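Local atomic coordinates of Nrps/pks (Streptomyces albus, PDB entry 4OPF), a protein that is a ketosynthase domain of the AT-less type I synthase that makes oxazolomycin, and probably accepts and passes on the growing acyl chain rather than elongating it. Residues A[6-11]-A[246-251]; A[179-184]-A[231-236]; A[277-282]-A[404-409]; A[287-292]-A[390-395]. All blocks are in the same frame, centred on the assembly; numbering follows the deposited sequence.

Contact 1. Residues A[6-11]-A[246-251]; sequences PYDIAV and HAVLKG
A folded-back lysine sets this antiparallel strand pair apart: K250 leaves its backbone pointing away from segment 6-11, yet its chain bends at chi2 (-74°) and chi3 (-80°), and NZ returns to D8. The resulting salt bridge, K250 NZ to D8 OD1, spans 2.8 Å, and the lysine meets the oxygen on its syn side, 20° out of the carboxylate plane. The two side chains lie side by side, while the CB of D8 rests on CG1 of V248 at 3.8 Å. A lysine in place of D8 would probably leave K250 without its counter-charge and set the folded chain free to swing away. Strands 9-17 and 247-256 are neighbours within the large mixed sheet of the thiolase-like ketosynthase fold. I9 and L249 form a hydrogen-bonded pair, with I9 N to L249 O at 3.1 Å and L249 N to I9 O at 2.7 Å. I9 also packs on A171 and L174 of helix 162-175. Ahead of strand 9-17, a water accepts from Y7 N and donates to K250 O; K250 and G251 both face V406, a classic beta bulge. At the other end, H246 N donates to V11 O at 2.9 Å, while H246 NE2 is hydrogen-bonded to D94.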
loop_
_atom_site.group_PDB
_atom_site.type_symbol
_atom_site.label_atom_id
_atom_site.label_comp_id
_atom_site.label_asym_id
_atom_site.label_seq_id
_atom_site.Cartn_x
_atom_site.Cartn_y
_atom_site.Cartn_z
ATOM N N PRO A 6 3.498 -9.147 19.072
ATOM C CA PRO A 6 2.169 -8.582 19.416
ATOM C C PRO A 6 2.257 -7.055 19.664
ATOM O O PRO A 6 2.714 -6.620 20.710
ATOM C CB PRO A 6 1.777 -9.364 20.682
ATOM C CG PRO A 6 3.107 -9.826 21.281
ATOM C CD PRO A 6 4.221 -9.608 20.270
ATOM N N TYR A 7 1.847 -6.259 18.686
ATOM C CA TYR A 7 2.107 -4.823 18.699
ATOM C C TYR A 7 0.759 -4.068 18.757
ATOM O O TYR A 7 0.009 -4.090 17.795
ATOM C CB TYR A 7 2.913 -4.433 17.442
ATOM C CG TYR A 7 3.235 -2.946 17.373
ATOM C CD1 TYR A 7 4.348 -2.431 18.029
ATOM C CD2 TYR A 7 2.425 -2.055 16.646
ATOM C CE1 TYR A 7 4.639 -1.070 17.993
ATOM C CE2 TYR A 7 2.708 -0.691 16.605
ATOM C CZ TYR A 7 3.798 -0.205 17.276
ATOM O OH TYR A 7 4.106 1.119 17.255
ATOM N N ASP A 8 0.467 -3.431 19.882
ATOM C CA ASP A 8 -0.881 -2.906 20.160
ATOM C C ASP A 8 -1.053 -1.467 19.633
ATOM O O ASP A 8 -0.271 -0.580 19.958
ATOM C CB ASP A 8 -1.067 -2.873 21.668
ATOM C CG ASP A 8 -1.295 -4.298 22.306
ATOM O OD1 ASP A 8 -1.874 -5.190 21.677
ATOM O OD2 ASP A 8 -0.949 -4.459 23.479
ATOM N N ILE A 9 -2.108 -1.215 18.904
ATOM C CA ILE A 9 -2.299 0.104 18.308
ATOM C C ILE A 9 -3.596 0.656 18.833
ATOM O O ILE A 9 -4.613 0.011 18.675
ATOM C CB ILE A 9 -2.319 -0.042 16.792
ATOM C CG1 ILE A 9 -0.924 -0.364 16.263
ATOM C CG2 ILE A 9 -2.852 1.203 16.093
ATOM C CD1 ILE A 9 -0.995 -0.994 14.868
ATOM N N ALA A 10 -3.554 1.843 19.448
ATOM C CA ALA A 10 -4.746 2.505 19.935
ATOM C C ALA A 10 -5.494 3.267 18.840
ATOM O O ALA A 10 -4.891 3.933 18.004
ATOM C CB ALA A 10 -4.372 3.492 21.022
ATOM N N VAL A 11 -6.812 3.162 18.858
ATOM C CA VAL A 11 -7.675 4.048 18.110
ATOM C C VAL A 11 -7.895 5.240 19.012
ATOM O O VAL A 11 -8.587 5.099 19.998
ATOM C CB VAL A 11 -8.999 3.374 17.823
ATOM C CG1 VAL A 11 -9.917 4.324 17.066
ATOM C CG2 VAL A 11 -8.743 2.118 17.027
ATOM N N HIS A 246 -10.218 4.438 22.365
ATOM C CA HIS A 246 -11.509 3.830 22.103
ATOM C C HIS A 246 -11.469 2.314 21.999
ATOM O O HIS A 246 -12.424 1.643 22.335
ATOM C CB HIS A 246 -12.038 4.329 20.766
ATOM C CG HIS A 246 -12.328 5.795 20.726
ATOM N ND1 HIS A 246 -13.049 6.435 21.696
ATOM C CD2 HIS A 246 -11.995 6.742 19.826
ATOM C CE1 HIS A 246 -13.160 7.715 21.389
ATOM N NE2 HIS A 246 -12.560 7.916 20.237
ATOM N N ALA A 247 -10.391 1.800 21.448
ATOM C CA ALA A 247 -10.160 0.378 21.356
ATOM C C ALA A 247 -8.719 0.177 20.937
ATOM O O ALA A 247 -8.009 1.131 20.605
ATOM C CB ALA A 247 -11.128 -0.275 20.375
ATOM N N VAL A 248 -8.284 -1.061 20.965
ATOM C CA VAL A 248 -6.962 -1.437 20.577
ATOM C C VAL A 248 -7.029 -2.437 19.417
ATOM O O VAL A 248 -7.689 -3.504 19.507
ATOM C CB VAL A 248 -6.225 -2.069 21.770
ATOM C CG1 VAL A 248 -4.827 -2.533 21.414
ATOM C CG2 VAL A 248 -6.125 -1.045 22.888
ATOM N N LEU A 249 -6.279 -2.136 18.356
ATOM C CA LEU A 249 -6.051 -3.107 17.275
ATOM C C LEU A 249 -4.921 -4.036 17.669
ATOM O O LEU A 249 -3.802 -3.575 17.924
ATOM C CB LEU A 249 -5.723 -2.406 15.964
ATOM C CG LEU A 249 -5.317 -3.304 14.796
ATOM C CD1 LEU A 249 -6.486 -4.079 14.283
ATOM C CD2 LEU A 249 -4.779 -2.416 13.687
ATOM N N LYS A 250 -5.223 -5.329 17.745
ATOM C CA LYS A 250 -4.276 -6.301 18.284
ATOM C C LYS A 250 -3.571 -7.005 17.149
ATOM O O LYS A 250 -2.448 -7.350 17.297
ATOM C CB LYS A 250 -4.982 -7.390 19.098
ATOM C CG LYS A 250 -5.814 -6.906 20.252
ATOM C CD LYS A 250 -4.964 -6.468 21.368
ATOM C CE LYS A 250 -4.516 -7.696 22.135
ATOM N NZ LYS A 250 -3.348 -7.219 22.907
ATOM N N GLY A 251 -4.262 -7.237 16.026
ATOM C CA GLY A 251 -3.649 -7.905 14.873
ATOM C C GLY A 251 -4.523 -7.746 13.646
ATOM O O GLY A 251 -5.745 -7.588 13.730
HETATM O O HOH W 1 0.231 -7.601 16.379
HETATM O O HOH W 2 -1.423 -4.504 15.537
#

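Contact 2. Residues A[179-184]-A[231-236]; sequences VEAAVV and LLKPLA
E180 opens the contact by laying its carbonyl oxygen against the ring of P234, E180 O to P234 CD being 3.4 Å, just before strands 181-188 and 226-234 pair antiparallel in the mixed sheet of the thiolase-like fold. The carboxylate of E180 is held by R105, and the ammonium of K233 by D243, so these opposite charges are each paired with other residues. A181 follows: its CB lies 3.8 Å from CG of K233, and its CA sends a C-H toward L232 O. A182 supplies both backbone bonds of the pair, A182 N to L232 O at 2.9 Å and L232 N to A182 O at 2.8 Å, the latter in the carbonyl plane. V183 turns to the other face of the sheet, where its CG2 meets CD1 of L231. That methyl is brought back over the backbone by a leucine chain with CG anti to the backbone N (chi1 178°), and it also lies near A182 O. Helix 162-175 covers the A182 and L232 face through A170 on V184 and L167 on L232. V184 closes the series, its CG2 crossing the leucine side chain at a slant to meet CD1 of L232 at 3.8 Å.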
loop_
_atom_site.group_PDB
_atom_site.type_symbol
_atom_site.label_atom_id
_atom_site.label_comp_id
_atom_site.label_asym_id
_atom_site.label_seq_id
_atom_site.Cartn_x
_atom_site.Cartn_y
_atom_site.Cartn_z
ATOM N N VAL A 179 6.044 5.768 11.068
ATOM C CA VAL A 179 5.166 6.897 11.413
ATOM C C VAL A 179 4.935 6.873 12.918
ATOM O O VAL A 179 4.981 5.798 13.540
ATOM C CB VAL A 179 3.831 6.816 10.669
ATOM C CG1 VAL A 179 4.054 6.863 9.176
ATOM C CG2 VAL A 179 3.061 5.533 10.999
ATOM N N GLU A 180 4.690 8.027 13.482
ATOM C CA GLU A 180 4.243 8.122 14.872
ATOM C C GLU A 180 2.726 7.955 15.010
ATOM O O GLU A 180 2.223 7.686 16.103
ATOM C CB GLU A 180 4.700 9.438 15.504
ATOM C CG GLU A 180 4.025 10.655 14.906
ATOM C CD GLU A 180 4.079 11.915 15.778
ATOM O OE1 GLU A 180 5.146 12.565 15.822
ATOM O OE2 GLU A 180 3.017 12.271 16.376
ATOM N N ALA A 181 1.988 8.137 13.924
ATOM C CA ALA A 181 0.558 8.010 13.979
ATOM C C ALA A 181 0.076 7.872 12.577
ATOM O O ALA A 181 0.833 8.107 11.648
ATOM C CB ALA A 181 -0.045 9.241 14.647
ATOM N N ALA A 182 -1.158 7.441 12.420
ATOM C CA ALA A 182 -1.731 7.157 11.105
ATOM C C ALA A 182 -3.212 7.513 11.018
ATOM O O ALA A 182 -3.997 7.247 11.950
ATOM C CB ALA A 182 -1.587 5.689 10.782
ATOM N N VAL A 183 -3.587 8.108 9.910
ATOM C CA VAL A 183 -4.965 8.310 9.601
ATOM C C VAL A 183 -5.350 7.165 8.660
ATOM O O VAL A 183 -4.668 6.931 7.646
ATOM C CB VAL A 183 -5.145 9.640 8.845
ATOM C CG1 VAL A 183 -6.535 9.759 8.304
ATOM C CG2 VAL A 183 -4.807 10.827 9.711
ATOM N N VAL A 184 -6.432 6.476 8.956
ATOM C CA VAL A 184 -6.936 5.401 8.106
ATOM C C VAL A 184 -8.387 5.734 7.800
ATOM O O VAL A 184 -9.157 6.026 8.692
ATOM C CB VAL A 184 -6.861 4.065 8.848
ATOM C CG1 VAL A 184 -7.525 2.919 8.101
ATOM C CG2 VAL A 184 -5.420 3.702 9.041
ATOM N N LEU A 231 -7.975 7.775 13.699
ATOM C CA LEU A 231 -6.625 8.192 14.004
ATOM C C LEU A 231 -6.026 7.126 14.930
ATOM O O LEU A 231 -6.612 6.808 15.972
ATOM C CB LEU A 231 -6.589 9.598 14.617
ATOM C CG LEU A 231 -5.188 10.130 15.028
ATOM C CD1 LEU A 231 -4.279 10.413 13.859
ATOM C CD2 LEU A 231 -5.273 11.408 15.836
ATOM N N LEU A 232 -4.850 6.629 14.565
ATOM C CA LEU A 232 -4.143 5.564 15.257
ATOM C C LEU A 232 -2.776 5.964 15.751
ATOM O O LEU A 232 -2.045 6.691 15.073
ATOM C CB LEU A 232 -3.937 4.421 14.313
ATOM C CG LEU A 232 -5.143 3.901 13.554
ATOM C CD1 LEU A 232 -4.759 2.749 12.650
ATOM C CD2 LEU A 232 -6.245 3.436 14.482
ATOM N N LYS A 233 -2.406 5.453 16.903
ATOM C CA LYS A 233 -1.056 5.618 17.472
ATOM C C LYS A 233 -0.657 4.307 18.192
ATOM O O LYS A 233 -1.520 3.585 18.672
ATOM C CB LYS A 233 -1.069 6.684 18.556
ATOM C CG LYS A 233 -1.207 8.097 18.072
ATOM C CD LYS A 233 -1.323 9.126 19.200
ATOM C CE LYS A 233 -0.036 9.280 19.973
ATOM N NZ LYS A 233 -0.038 10.652 20.563
ATOM N N PRO A 234 0.621 4.084 18.395
ATOM C CA PRO A 234 1.026 2.938 19.219
ATOM C C PRO A 234 0.436 3.096 20.633
ATOM O O PRO A 234 0.396 4.225 21.174
ATOM C CB PRO A 234 2.563 3.079 19.265
ATOM C CG PRO A 234 2.924 3.930 18.062
ATOM C CD PRO A 234 1.773 4.901 17.980
ATOM N N LEU A 235 -0.089 2.020 21.193
ATOM C CA LEU A 235 -0.751 2.099 22.518
ATOM C C LEU A 235 0.119 2.726 23.610
ATOM O O LEU A 235 -0.357 3.563 24.367
ATOM C CB LEU A 235 -1.217 0.739 22.971
ATOM C CG LEU A 235 -1.919 0.652 24.330
ATOM C CD1 LEU A 235 -3.161 1.533 24.374
ATOM C CD2 LEU A 235 -2.325 -0.796 24.666
ATOM N N ALA A 236 1.387 2.344 23.719
ATOM C CA ALA A 236 2.203 2.927 24.806
ATOM C C ALA A 236 2.341 4.426 24.626
ATOM O O ALA A 236 2.318 5.173 25.607
ATOM C CB ALA A 236 3.571 2.265 24.874
#

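Contact 3. Residues A[277-282]-A[404-409]; sequences RALAKA and HAVLAG
The methyl of A278 sits at the edge of the H404 ring, in its plane, with A278 CB 3.8 Å from H404 CD2. The imidazole stands where it does because CG lies anti to the backbone N (chi1 -172°), and both of its nitrogens are engaged beyond the helix: ND1 with S394 OG, NE2 with the hydroxyl of Y314. A278 CB also touches H404 O at 3.4 Å. Two residues on, V406 points its side chain at the helix and divides its two branches: CG1 faces the CB of A282 at 4.1 Å, whereas CG2 meets both the CB of A278 and CD2 of L279. A278 and A282 lie one turn apart, joined by the backbone bond from A282 N to A278 O, and their small side chains are consistent with the 7.8 Å between segment axes, at 35°. This is one helix-on-sheet layer of the layered alpha/beta thiolase fold, helix 268-282 against strand 401-408. L279 leans its CD2 in from the flank, 4.2 Å from V406 CG2, and also packs on V313 and Y314 of helix 300-314. On another side of the same turns, R277 and K281 form salt bridges with D178 of the second subunit.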
loop_
_atom_site.group_PDB
_atom_site.type_symbol
_atom_site.label_atom_id
_atom_site.label_comp_id
_atom_site.label_asym_id
_atom_site.label_seq_id
_atom_site.Cartn_x
_atom_site.Cartn_y
_atom_site.Cartn_z
ATOM N N ARG A 277 -4.022 -16.225 10.672
ATOM C CA ARG A 277 -2.900 -15.306 10.754
ATOM C C ARG A 277 -3.170 -14.097 11.621
ATOM O O ARG A 277 -2.309 -13.662 12.405
ATOM C CB ARG A 277 -2.478 -14.895 9.323
ATOM C CG ARG A 277 -1.307 -13.944 9.234
ATOM C CD ARG A 277 0.036 -14.566 9.710
ATOM N NE ARG A 277 1.036 -13.482 9.710
ATOM C CZ ARG A 277 2.104 -13.420 10.491
ATOM N NH1 ARG A 277 2.899 -12.354 10.415
ATOM N NH2 ARG A 277 2.360 -14.406 11.352
ATOM N N ALA A 278 -4.327 -13.477 11.490
ATOM C CA ALA A 278 -4.598 -12.291 12.322
ATOM C C ALA A 278 -4.616 -12.656 13.794
ATOM O O ALA A 278 -4.144 -11.887 14.659
ATOM C CB ALA A 278 -5.920 -11.645 11.970
ATOM N N LEU A 279 -5.206 -13.791 14.093
ATOM C CA LEU A 279 -5.190 -14.300 15.479
ATOM C C LEU A 279 -3.817 -14.543 16.048
ATOM O O LEU A 279 -3.561 -14.165 17.193
ATOM C CB LEU A 279 -5.893 -15.630 15.578
ATOM C CG LEU A 279 -7.377 -15.596 15.718
ATOM C CD1 LEU A 279 -7.745 -17.074 15.934
ATOM C CD2 LEU A 279 -7.858 -14.774 16.933
ATOM N N ALA A 280 -2.946 -15.193 15.271
ATOM C CA ALA A 280 -1.573 -15.368 15.668
ATOM C C ALA A 280 -0.868 -14.044 15.922
ATOM O O ALA A 280 -0.164 -13.920 16.917
ATOM C CB ALA A 280 -0.808 -16.191 14.620
ATOM N N LYS A 281 -1.071 -13.032 15.075
ATOM C CA LYS A 281 -0.404 -11.756 15.270
ATOM C C LYS A 281 -0.938 -11.088 16.525
ATOM O O LYS A 281 -0.224 -10.368 17.204
ATOM C CB LYS A 281 -0.606 -10.808 14.059
ATOM C CG LYS A 281 0.142 -11.253 12.794
ATOM C CD LYS A 281 -0.239 -10.455 11.525
ATOM C CE LYS A 281 0.613 -9.197 11.331
ATOM N NZ LYS A 281 0.276 -8.431 10.060
ATOM N N ALA A 282 -2.209 -11.313 16.821
ATOM C CA ALA A 282 -2.822 -10.708 17.958
ATOM C C ALA A 282 -2.370 -11.339 19.304
ATOM O O ALA A 282 -2.499 -10.727 20.344
ATOM C CB ALA A 282 -4.294 -10.876 17.816
ATOM N N HIS A 404 -8.589 -9.530 7.710
ATOM C CA HIS A 404 -9.231 -9.829 8.973
ATOM C C HIS A 404 -8.492 -9.120 10.081
ATOM O O HIS A 404 -7.272 -9.135 10.146
ATOM C CB HIS A 404 -9.199 -11.352 9.192
ATOM C CG HIS A 404 -9.996 -11.855 10.364
ATOM N ND1 HIS A 404 -11.366 -12.026 10.328
ATOM C CD2 HIS A 404 -9.598 -12.323 11.575
ATOM C CE1 HIS A 404 -11.775 -12.508 11.489
ATOM N NE2 HIS A 404 -10.721 -12.735 12.247
ATOM N N ALA A 405 -9.235 -8.460 10.959
ATOM C CA ALA A 405 -8.651 -7.682 12.031
ATOM C C ALA A 405 -9.247 -8.126 13.357
ATOM O O ALA A 405 -10.454 -8.421 13.430
ATOM C CB ALA A 405 -8.923 -6.208 11.805
ATOM N N VAL A 406 -8.416 -8.113 14.391
ATOM C CA VAL A 406 -8.789 -8.438 15.766
ATOM C C VAL A 406 -8.590 -7.205 16.642
ATOM O O VAL A 406 -7.518 -6.630 16.661
ATOM C CB VAL A 406 -7.935 -9.607 16.302
ATOM C CG1 VAL A 406 -8.289 -9.940 17.734
ATOM C CG2 VAL A 406 -8.156 -10.841 15.449
ATOM N N LEU A 407 -9.649 -6.811 17.358
ATOM C CA LEU A 407 -9.702 -5.632 18.198
ATOM C C LEU A 407 -10.132 -5.950 19.653
ATOM O O LEU A 407 -10.875 -6.929 19.883
ATOM C CB LEU A 407 -10.687 -4.692 17.574
ATOM C CG LEU A 407 -10.311 -4.202 16.183
ATOM C CD1 LEU A 407 -11.518 -4.183 15.306
ATOM C CD2 LEU A 407 -9.786 -2.786 16.346
ATOM N N ALA A 408 -9.628 -5.153 20.613
ATOM C CA ALA A 408 -9.839 -5.341 22.029
ATOM C C ALA A 408 -10.381 -4.051 22.610
ATOM O O ALA A 408 -10.013 -2.935 22.158
ATOM C CB ALA A 408 -8.551 -5.723 22.748
ATOM N N GLY A 409 -11.228 -4.193 23.621
ATOM C CA GLY A 409 -11.695 -3.069 24.396
ATOM C C GLY A 409 -10.574 -2.569 25.285
ATOM O O GLY A 409 -9.622 -3.294 25.535
#

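Contact 4. Residues A[287-292]-A[390-395]; sequences DDVTYI and LAAVSS
L390 packs its side chain against D288 and V289, ahead of strand 291-293. L390 CB sits 3.5 Å from D288 O and also near the CA of V289; CG is a little farther from the same carbonyl oxygen. L390 CD1 ends against D288 CB at 3.6 Å. CG of L390 is anti to the carbonyl carbon (chi1 -76°), beside the backbone N, which directs the chain to D288. The main-chain oxygen is used as well: T290 N donates to L390 O at 3.0 Å, from above the carbonyl plane, 38° out of it. The hydroxyl of T290 turns instead to P388 O. Beyond this point the chains run as parallel neighbours, strands 291-293 and 390-396, in the mixed sheet of the thiolase-like fold. A392 N donates to Y291 O at 2.9 Å, in the carbonyl plane, while the CA of A391 makes a C-H contact with that oxygen. On the face carrying I292 and A392, CG1 of V289 reaches the CB of A392 at 4.1 Å, and Y314 packs on all three residues. On the reverse face, Y291 and A391 meet through their CB atoms at 4.2 Å, where Y291 packs on M349 and A391 on T346 of helix 338-352.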
loop_
_atom_site.group_PDB
_atom_site.type_symbol
_atom_site.label_atom_id
_atom_site.label_comp_id
_atom_site.label_asym_id
_atom_site.label_seq_id
_atom_site.Cartn_x
_atom_site.Cartn_y
_atom_site.Cartn_z
ATOM N N ASP A 287 -10.837 -18.663 21.475
ATOM C CA ASP A 287 -12.021 -18.628 22.331
ATOM C C ASP A 287 -12.274 -17.289 23.012
ATOM O O ASP A 287 -13.366 -17.044 23.494
ATOM C CB ASP A 287 -11.894 -19.701 23.427
ATOM C CG ASP A 287 -12.470 -21.069 23.015
ATOM O OD1 ASP A 287 -13.239 -21.214 22.055
ATOM O OD2 ASP A 287 -12.138 -22.051 23.705
ATOM N N ASP A 288 -11.259 -16.431 23.099
ATOM C CA ASP A 288 -11.431 -15.134 23.690
ATOM C C ASP A 288 -12.107 -14.146 22.768
ATOM O O ASP A 288 -12.589 -13.124 23.253
ATOM C CB ASP A 288 -10.100 -14.571 24.165
ATOM C CG ASP A 288 -9.557 -15.329 25.386
ATOM O OD1 ASP A 288 -10.336 -15.856 26.171
ATOM O OD2 ASP A 288 -8.350 -15.385 25.540
ATOM N N VAL A 289 -12.159 -14.437 21.475
ATOM C CA VAL A 289 -12.843 -13.533 20.521
ATOM C C VAL A 289 -14.329 -13.893 20.591
ATOM O O VAL A 289 -14.726 -14.982 20.236
ATOM C CB VAL A 289 -12.290 -13.670 19.107
ATOM C CG1 VAL A 289 -12.997 -12.744 18.126
ATOM C CG2 VAL A 289 -10.785 -13.402 19.084
ATOM N N THR A 290 -15.111 -12.931 21.037
ATOM C CA THR A 290 -16.512 -13.088 21.399
ATOM C C THR A 290 -17.492 -12.719 20.294
ATOM O O THR A 290 -18.619 -13.244 20.261
ATOM C CB THR A 290 -16.777 -12.208 22.624
ATOM O OG1 THR A 290 -15.937 -12.666 23.668
ATOM C CG2 THR A 290 -18.211 -12.213 23.097
ATOM N N TYR A 291 -17.096 -11.820 19.406
ATOM C CA TYR A 291 -17.970 -11.335 18.353
ATOM C C TYR A 291 -17.175 -11.169 17.062
ATOM O O TYR A 291 -16.043 -10.711 17.101
ATOM C CB TYR A 291 -18.510 -9.971 18.753
ATOM C CG TYR A 291 -19.509 -9.368 17.785
ATOM C CD1 TYR A 291 -20.836 -9.675 17.895
ATOM C CD2 TYR A 291 -19.113 -8.511 16.740
ATOM C CE1 TYR A 291 -21.783 -9.153 17.054
ATOM C CE2 TYR A 291 -20.062 -7.993 15.850
ATOM C CZ TYR A 291 -21.390 -8.294 16.031
ATOM O OH TYR A 291 -22.399 -7.796 15.224
ATOM N N ILE A 292 -17.761 -11.549 15.936
ATOM C CA ILE A 292 -17.193 -11.333 14.629
ATOM C C ILE A 292 -18.206 -10.572 13.749
ATOM O O ILE A 292 -19.328 -11.035 13.528
ATOM C CB ILE A 292 -16.868 -12.655 13.971
ATOM C CG1 ILE A 292 -15.916 -13.443 14.896
ATOM C CG2 ILE A 292 -16.255 -12.479 12.608
ATOM C CD1 ILE A 292 -15.565 -14.768 14.353
ATOM N N LEU A 390 -13.072 -8.800 23.150
ATOM C CA LEU A 390 -12.367 -8.976 21.920
ATOM C C LEU A 390 -13.374 -9.291 20.813
ATOM O O LEU A 390 -14.331 -10.036 21.026
ATOM C CB LEU A 390 -11.377 -10.124 22.009
ATOM C CG LEU A 390 -10.100 -9.827 22.782
ATOM C CD1 LEU A 390 -9.561 -11.087 23.413
ATOM C CD2 LEU A 390 -9.000 -9.288 21.884
ATOM N N ALA A 391 -13.145 -8.667 19.666
ATOM C CA ALA A 391 -13.952 -8.801 18.475
ATOM C C ALA A 391 -13.093 -8.792 17.207
ATOM O O ALA A 391 -11.931 -8.368 17.216
ATOM C CB ALA A 391 -14.994 -7.685 18.438
ATOM N N ALA A 392 -13.642 -9.314 16.129
ATOM C CA ALA A 392 -12.941 -9.374 14.863
ATOM C C ALA A 392 -13.848 -8.897 13.732
ATOM O O ALA A 392 -15.092 -8.835 13.880
ATOM C CB ALA A 392 -12.443 -10.754 14.568
ATOM N N VAL A 393 -13.208 -8.524 12.622
ATOM C CA VAL A 393 -13.854 -7.969 11.452
ATOM C C VAL A 393 -13.222 -8.573 10.233
ATOM O O VAL A 393 -12.028 -8.617 10.112
ATOM C CB VAL A 393 -13.676 -6.465 11.360
ATOM C CG1 VAL A 393 -14.521 -5.913 10.200
ATOM C CG2 VAL A 393 -14.171 -5.776 12.602
ATOM N N SER A 394 -14.041 -9.035 9.305
ATOM C CA SER A 394 -13.591 -9.663 8.109
ATOM C C SER A 394 -14.032 -8.899 6.910
ATOM O O SER A 394 -15.150 -8.389 6.869
ATOM C CB SER A 394 -14.224 -11.026 7.989
ATOM O OG SER A 394 -13.656 -11.894 8.950
ATOM N N SER A 395 -13.206 -8.920 5.877
ATOM C CA SER A 395 -13.628 -8.468 4.574
ATOM C C SER A 395 -12.967 -9.284 3.485
ATOM O O SER A 395 -11.756 -9.263 3.373
ATOM C CB SER A 395 -13.241 -6.985 4.438
ATOM O OG SER A 395 -13.796 -6.476 3.255
#

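Overall arrangement
All four contacts are largely buried and reach one mixed sheet. Contacts 1 and 2 pair antiparallel strands and are themselves joined, since strands 9-17 and 226-234 are neighbours; A10 N meets K233 O at 2.8 Å. Contact 4 is a parallel pairing, and contact 3 lays a helix on the sheet without hydrogen bonds between its segments. Contacts 3 and 4 meet through adjacent strands 401-408 and 390-396, with L407 N to A391 O, 2.8 Å, a probable hydrogen bond. Partly exposed D8 and K250 give contact 1 a salt bridge, whereas the charges of contact 3 turn to the second subunit and its segments meet largely through apolar atoms. Contacts 2 and 4 lie farthest apart, about 22 Å between centres.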